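Local coordinates for carboxylesterase (Ferroplasma acidiphilum, PDB 3WJ2), which probably hydrolyses carboxylic esters as a carboxylesterase of the alpha/beta-hydrolase fold, at residues 56-61 and 135-140; 63-68 and 127-132. All blocks are in the same frame, centred on the assembly; numbering follows the deposited sequence.

Contact 1. Residues 56-61 and 135-140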
loop_
_atom_site.group_PDB
_atom_site.type_symbol
_atom_site.label_atom_id
_atom_site.label_comp_id
_atom_site.label_asym_id
_atom_site.label_seq_id
_atom_site.Cartn_x
_atom_site.Cartn_y
_atom_site.Cartn_z
ATOM N N TYR B 56 -16.654 -38.342 -17.154
ATOM C CA TYR B 56 -18.063 -38.163 -17.562
ATOM C C TYR B 56 -18.183 -37.273 -18.766
ATOM O O TYR B 56 -17.287 -36.474 -19.057
ATOM C CB TYR B 56 -18.920 -37.532 -16.465
ATOM C CG TYR B 56 -19.161 -38.350 -15.295
ATOM C CD1 TYR B 56 -20.290 -39.184 -15.230
ATOM C CD2 TYR B 56 -18.298 -38.293 -14.201
ATOM C CE1 TYR B 56 -20.536 -39.952 -14.121
ATOM C CE2 TYR B 56 -18.556 -39.042 -13.061
ATOM C CZ TYR B 56 -19.667 -39.878 -13.039
ATOM O OH TYR B 56 -19.933 -40.643 -11.923
ATOM N N LYS B 57 -19.283 -37.446 -19.500
ATOM C CA LYS B 57 -19.681 -36.458 -20.544
ATOM C C LYS B 57 -20.848 -35.691 -19.973
ATOM O O LYS B 57 -21.830 -36.272 -19.538
ATOM C CB LYS B 57 -19.970 -37.177 -21.849
ATOM C CG LYS B 57 -18.757 -37.796 -22.551
ATOM C CD LYS B 57 -17.815 -36.776 -23.172
ATOM C CE LYS B 57 -16.855 -37.504 -24.127
ATOM N NZ LYS B 57 -15.747 -36.619 -24.701
ATOM N N ILE B 58 -20.767 -34.371 -19.931
ATOM C CA ILE B 58 -21.856 -33.527 -19.419
ATOM C C ILE B 58 -22.591 -33.079 -20.659
ATOM O O ILE B 58 -22.097 -32.267 -21.415
ATOM C CB ILE B 58 -21.256 -32.230 -18.658
ATOM C CG1 ILE B 58 -20.297 -32.641 -17.527
ATOM C CG2 ILE B 58 -22.354 -31.372 -18.015
ATOM C CD1 ILE B 58 -20.829 -33.677 -16.617
ATOM N N LYS B 59 -23.767 -33.633 -20.852
ATOM C CA LYS B 59 -24.535 -33.440 -22.112
ATOM C C LYS B 59 -25.429 -32.216 -22.038
ATOM O O LYS B 59 -26.602 -32.304 -21.695
ATOM C CB LYS B 59 -25.351 -34.726 -22.408
ATOM C CG LYS B 59 -25.779 -34.703 -23.855
ATOM C CD LYS B 59 -26.911 -35.712 -24.128
ATOM C CE LYS B 59 -27.232 -35.663 -25.630
ATOM N NZ LYS B 59 -26.770 -34.324 -26.265
ATOM N N LEU B 60 -24.840 -31.026 -22.246
ATOM C CA LEU B 60 -25.607 -29.796 -22.132
ATOM C C LEU B 60 -26.345 -29.545 -23.494
ATOM O O LEU B 60 -26.145 -30.300 -24.463
ATOM C CB LEU B 60 -24.597 -28.637 -21.927
ATOM C CG LEU B 60 -23.787 -28.813 -20.615
ATOM C CD1 LEU B 60 -22.898 -27.629 -20.445
ATOM C CD2 LEU B 60 -24.787 -28.830 -19.420
ATOM N N ASP B 61 -27.175 -28.533 -23.514
ATOM C CA ASP B 61 -27.873 -28.168 -24.773
ATOM C C ASP B 61 -26.916 -27.649 -25.822
ATOM O O ASP B 61 -26.229 -26.631 -25.602
ATOM C CB ASP B 61 -29.040 -27.178 -24.479
ATOM C CG ASP B 61 -30.126 -27.800 -23.529
ATOM O OD1 ASP B 61 -30.063 -29.100 -23.316
ATOM O OD2 ASP B 61 -30.974 -26.989 -23.061
ATOM N N HIS B 135 -26.019 -26.410 -13.019
ATOM C CA HIS B 135 -27.440 -26.812 -12.921
ATOM C C HIS B 135 -27.649 -28.210 -13.404
ATOM O O HIS B 135 -28.492 -28.959 -12.817
ATOM C CB HIS B 135 -28.331 -25.771 -13.610
ATOM C CG HIS B 135 -28.526 -24.534 -12.792
ATOM N ND1 HIS B 135 -29.257 -24.504 -11.614
ATOM C CD2 HIS B 135 -27.955 -23.312 -12.912
ATOM C CE1 HIS B 135 -29.197 -23.282 -11.107
ATOM N NE2 HIS B 135 -28.430 -22.529 -11.887
ATOM N N TYR B 136 -26.912 -28.647 -14.409
ATOM C CA TYR B 136 -27.032 -30.053 -14.890
ATOM C C TYR B 136 -26.674 -31.047 -13.798
ATOM O O TYR B 136 -27.455 -32.020 -13.534
ATOM C CB TYR B 136 -26.161 -30.208 -16.115
ATOM C CG TYR B 136 -26.144 -31.582 -16.788
ATOM C CD1 TYR B 136 -26.741 -31.796 -18.002
ATOM C CD2 TYR B 136 -25.319 -32.573 -16.268
ATOM C CE1 TYR B 136 -26.595 -33.052 -18.642
ATOM C CE2 TYR B 136 -25.163 -33.792 -16.889
ATOM C CZ TYR B 136 -25.811 -34.022 -18.082
ATOM O OH TYR B 136 -25.592 -35.281 -18.737
ATOM N N ILE B 137 -25.511 -30.853 -13.168
ATOM C CA ILE B 137 -25.110 -31.761 -12.114
ATOM C C ILE B 137 -26.005 -31.676 -10.905
ATOM O O ILE B 137 -26.314 -32.719 -10.285
ATOM C CB ILE B 137 -23.609 -31.590 -11.767
ATOM C CG1 ILE B 137 -22.825 -31.952 -13.026
ATOM C CG2 ILE B 137 -23.211 -32.569 -10.633
ATOM C CD1 ILE B 137 -21.361 -31.349 -13.069
ATOM N N ALA B 138 -26.476 -30.508 -10.553
ATOM C CA ALA B 138 -27.387 -30.368 -9.419
ATOM C C ALA B 138 -28.714 -31.138 -9.698
ATOM O O ALA B 138 -29.243 -31.826 -8.785
ATOM C CB ALA B 138 -27.682 -28.975 -9.074
ATOM N N LYS B 139 -29.219 -31.043 -10.922
ATOM C CA LYS B 139 -30.455 -31.807 -11.218
ATOM C C LYS B 139 -30.208 -33.259 -11.204
ATOM O O LYS B 139 -31.080 -34.004 -10.745
ATOM C CB LYS B 139 -31.019 -31.446 -12.556
ATOM C CG LYS B 139 -31.616 -30.076 -12.570
ATOM C CD LYS B 139 -32.016 -29.639 -14.046
ATOM C CE LYS B 139 -31.368 -30.461 -15.215
ATOM N NZ LYS B 139 -31.489 -29.711 -16.530
ATOM N N LYS B 140 -29.076 -33.703 -11.726
ATOM C CA LYS B 140 -28.803 -35.114 -11.899
ATOM C C LYS B 140 -27.891 -35.654 -10.803
ATOM O O LYS B 140 -27.060 -36.491 -11.065
ATOM C CB LYS B 140 -28.166 -35.370 -13.281
ATOM C CG LYS B 140 -29.122 -34.938 -14.406
ATOM C CD LYS B 140 -28.495 -35.219 -15.718
ATOM C CE LYS B 140 -29.272 -34.492 -16.838
ATOM N NZ LYS B 140 -30.747 -34.884 -16.860
#
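A chi1 of -179° swings the ring of Tyr136 away from its backbone N and carries it from the last turn of helix 125-139 to the edge strand 52-60, where Ile58, with its CG1 turned beside the backbone N (chi1 -56°), lays its other branch, CG2, over one face of the ring. This is a CH-pi contact: CG2 lies 3.9 Å from the ring centroid and only 21° off the normal, displaced toward CD2. The opposite face is covered by Lys140, the first residue beyond the helix, whose CE sits near the rim, so the phenol is held between a branched aliphatic side chain and the stem of a lysine. Leu60 comes in obliquely, its CD2 3.8 Å from CD1 of Tyr136, and Lys59 O approaches the ring at CE1, also at a slant. At the far end of the phenol, Lys59 N donates a weak but fairly straight hydrogen bond to Tyr136 OH (3.2 Å, 164°). Lys59 is the centre of an inverse gamma turn, closed by a weak bond from Leu60 N to Ile58 O. Deeper in, Ile137 CD1 and Ile58 CD1 meet at 4.3 Å. The axes of strand and helix run 9.6 Å apart at closest approach, a gap that the tyrosine bridges. The chemistry is thus mostly apolar, and the weak bond at its polar end, the hydroxyl, would help to fix the direction of the phenol.

Contact 2. Residues 63-68 and 127-132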
loop_
_atom_site.group_PDB
_atom_site.type_symbol
_atom_site.label_atom_id
_atom_site.label_comp_id
_atom_site.label_asym_id
_atom_site.label_seq_id
_atom_site.Cartn_x
_atom_site.Cartn_y
_atom_site.Cartn_z
ATOM N N ARG B 63 -23.935 -28.786 -26.787
ATOM C CA ARG B 63 -22.536 -29.104 -26.674
ATOM C C ARG B 63 -22.372 -30.051 -25.501
ATOM O O ARG B 63 -23.154 -30.020 -24.594
ATOM C CB ARG B 63 -21.653 -27.808 -26.461
ATOM C CG ARG B 63 -21.708 -27.180 -25.042
ATOM C CD ARG B 63 -23.027 -26.373 -24.852
ATOM N NE ARG B 63 -22.909 -25.538 -23.645
ATOM C CZ ARG B 63 -23.918 -24.969 -22.986
ATOM N NH1 ARG B 63 -23.650 -24.119 -21.965
ATOM N NH2 ARG B 63 -25.224 -25.205 -23.324
ATOM N N THR B 64 -21.345 -30.893 -25.593
ATOM C CA THR B 64 -21.015 -31.819 -24.506
ATOM C C THR B 64 -19.617 -31.429 -23.963
ATOM O O THR B 64 -18.700 -31.092 -24.741
ATOM C CB THR B 64 -20.954 -33.236 -25.128
ATOM O OG1 THR B 64 -22.289 -33.544 -25.585
ATOM C CG2 THR B 64 -20.477 -34.225 -24.120
ATOM N N LEU B 65 -19.503 -31.435 -22.623
ATOM C CA LEU B 65 -18.228 -31.096 -22.002
ATOM C C LEU B 65 -17.650 -32.374 -21.384
ATOM O O LEU B 65 -18.410 -33.182 -20.777
ATOM C CB LEU B 65 -18.464 -30.168 -20.801
ATOM C CG LEU B 65 -19.284 -28.924 -21.221
ATOM C CD1 LEU B 65 -19.390 -27.989 -19.965
ATOM C CD2 LEU B 65 -18.734 -28.077 -22.380
ATOM N N ASN B 66 -16.338 -32.443 -21.395
ATOM C CA ASN B 66 -15.686 -33.462 -20.557
ATOM C C ASN B 66 -15.714 -33.044 -19.091
ATOM O O ASN B 66 -15.606 -31.838 -18.762
ATOM C CB ASN B 66 -14.230 -33.702 -20.932
ATOM C CG ASN B 66 -14.051 -34.336 -22.292
ATOM O OD1 ASN B 66 -13.098 -34.022 -23.060
ATOM N ND2 ASN B 66 -14.902 -35.245 -22.582
ATOM N N ALA B 67 -15.827 -34.017 -18.173
ATOM C CA ALA B 67 -15.675 -33.786 -16.701
ATOM C C ALA B 67 -14.970 -34.949 -16.069
ATOM O O ALA B 67 -15.179 -36.104 -16.517
ATOM C CB ALA B 67 -16.945 -33.572 -16.042
ATOM N N ARG B 68 -14.072 -34.684 -15.130
ATOM C CA ARG B 68 -13.433 -35.779 -14.378
ATOM C C ARG B 68 -13.761 -35.641 -12.924
ATOM O O ARG B 68 -13.472 -34.572 -12.310
ATOM C CB ARG B 68 -11.929 -35.834 -14.646
ATOM C CG ARG B 68 -11.221 -36.911 -13.867
ATOM C CD ARG B 68 -9.802 -37.092 -14.309
ATOM N NE ARG B 68 -9.713 -37.598 -15.708
ATOM C CZ ARG B 68 -8.653 -37.544 -16.527
ATOM N NH1 ARG B 68 -7.464 -36.973 -16.168
ATOM N NH2 ARG B 68 -8.788 -38.051 -17.773
ATOM N N PHE B 127 -18.854 -19.059 -19.760
ATOM C CA PHE B 127 -19.762 -18.725 -18.654
ATOM C C PHE B 127 -21.024 -19.617 -18.675
ATOM O O PHE B 127 -21.462 -20.122 -17.639
ATOM C CB PHE B 127 -20.144 -17.211 -18.771
ATOM C CG PHE B 127 -21.273 -16.864 -17.868
ATOM C CD1 PHE B 127 -21.128 -16.779 -16.484
ATOM C CD2 PHE B 127 -22.565 -16.771 -18.442
ATOM C CE1 PHE B 127 -22.255 -16.527 -15.659
ATOM C CE2 PHE B 127 -23.694 -16.551 -17.609
ATOM C CZ PHE B 127 -23.544 -16.436 -16.213
ATOM N N ASN B 128 -21.676 -19.731 -19.853
ATOM C CA ASN B 128 -22.834 -20.579 -19.968
ATOM C C ASN B 128 -22.480 -22.048 -19.669
ATOM O O ASN B 128 -23.292 -22.753 -19.087
ATOM C CB ASN B 128 -23.410 -20.461 -21.395
ATOM C CG ASN B 128 -24.137 -19.123 -21.630
ATOM O OD1 ASN B 128 -24.552 -18.404 -20.660
ATOM N ND2 ASN B 128 -24.302 -18.778 -22.933
ATOM N N ASP B 129 -21.262 -22.473 -20.041
ATOM C CA ASP B 129 -20.836 -23.807 -19.701
ATOM C C ASP B 129 -20.768 -24.005 -18.174
ATOM O O ASP B 129 -21.152 -25.063 -17.630
ATOM C CB ASP B 129 -19.497 -24.111 -20.341
ATOM C CG ASP B 129 -19.561 -24.222 -21.815
ATOM O OD1 ASP B 129 -20.677 -24.278 -22.406
ATOM O OD2 ASP B 129 -18.490 -24.238 -22.461
ATOM N N ALA B 130 -20.204 -23.049 -17.471
ATOM C CA ALA B 130 -20.099 -23.089 -16.004
ATOM C C ALA B 130 -21.495 -23.095 -15.342
ATOM O O ALA B 130 -21.818 -23.981 -14.540
ATOM C CB ALA B 130 -19.137 -21.925 -15.503
ATOM N N TYR B 131 -22.366 -22.140 -15.744
ATOM C CA TYR B 131 -23.690 -22.080 -15.161
ATOM C C TYR B 131 -24.543 -23.265 -15.498
ATOM O O TYR B 131 -25.157 -23.886 -14.582
ATOM C CB TYR B 131 -24.350 -20.842 -15.707
ATOM C CG TYR B 131 -25.807 -20.651 -15.237
ATOM C CD1 TYR B 131 -26.076 -20.012 -14.032
ATOM C CD2 TYR B 131 -26.893 -21.077 -16.051
ATOM C CE1 TYR B 131 -27.403 -19.773 -13.610
ATOM C CE2 TYR B 131 -28.251 -20.818 -15.637
ATOM C CZ TYR B 131 -28.453 -20.186 -14.422
ATOM O OH TYR B 131 -29.752 -19.904 -13.952
ATOM N N ASP B 132 -24.507 -23.646 -16.775
ATOM C CA ASP B 132 -25.296 -24.816 -17.202
ATOM C C ASP B 132 -24.766 -26.106 -16.593
ATOM O O ASP B 132 -25.606 -26.969 -16.209
ATOM C CB ASP B 132 -25.349 -24.909 -18.726
ATOM C CG ASP B 132 -26.187 -23.803 -19.347
ATOM O OD1 ASP B 132 -27.068 -23.133 -18.696
ATOM O OD2 ASP B 132 -26.012 -23.608 -20.564
HETATM O O HOH W 1 -27.885 -23.980 -22.523
#
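Arg63 and Asp129 cross obliquely in a salt-bridge network that Asp132 completes, joining strand 63-71 to helix 125-139, which packs on the central sheet of the alpha/beta-hydrolase fold. The guanidinium and the Asp129 carboxylate are turned 36° apart, and the grip is side-on: NE and NH1 of Arg63 both close on one oxygen. Arg63 NE lies 2.8 Å from Asp129 OD1, nearly on the line of its C-O bond, whereas Arg63 NH1, at 3.0 Å, is met by the anti lone pair of the same OD1. Asp132, one turn further along the helix, stands more steeply against the guanidinium, with planes 67° apart. Its OD2 takes a 2.8 Å bond from Arg63 NH1 on the anti side, somewhat out of the carboxylate plane, and a weak one from NH2. Arg63 reaches both acids through a bend at chi2 (-77°), its CG lying between the backbone N and the carbonyl carbon. A second cation, Arg116, pairs with Asp129 OD2, so both oxygens of this buried carboxylate are engaged, which would probably favour its charged form. Replacing Arg63 with a leucine would probably leave Asp132 without its cationic mate here and cost Asp129 OD1 both of its bonds to Arg63, leaving more of its buried charge to Arg116. Beside the salt bridges, Leu65 packs its CD1 against Asp129 CB at 3.9 Å. At the NH2 edge of the guanidinium, a water in its plane accepts from Arg63 NH2 and donates to Asp132 OD2, 2.7 Å away.

In the fold
After helices 12-20 and 29-43, the chain enters strand 52-60, at one edge of the sheet within this chain, and turns at once into its antiparallel neighbour, strand 63-71. It then passes through strand 78-82, helix 96-106 and strand 109-113 before entering helix 125-139. The first half of that helix returns to strand 63-71, closing the inner loop at contact 2; its C-terminal end then meets strand 52-60, closing the wider loop at contact 1. The two loops are therefore nested. One helix thus spans both strands of the hairpin, whose backbone pairing, such as Ile58 N to Leu65 O, links the contacts directly.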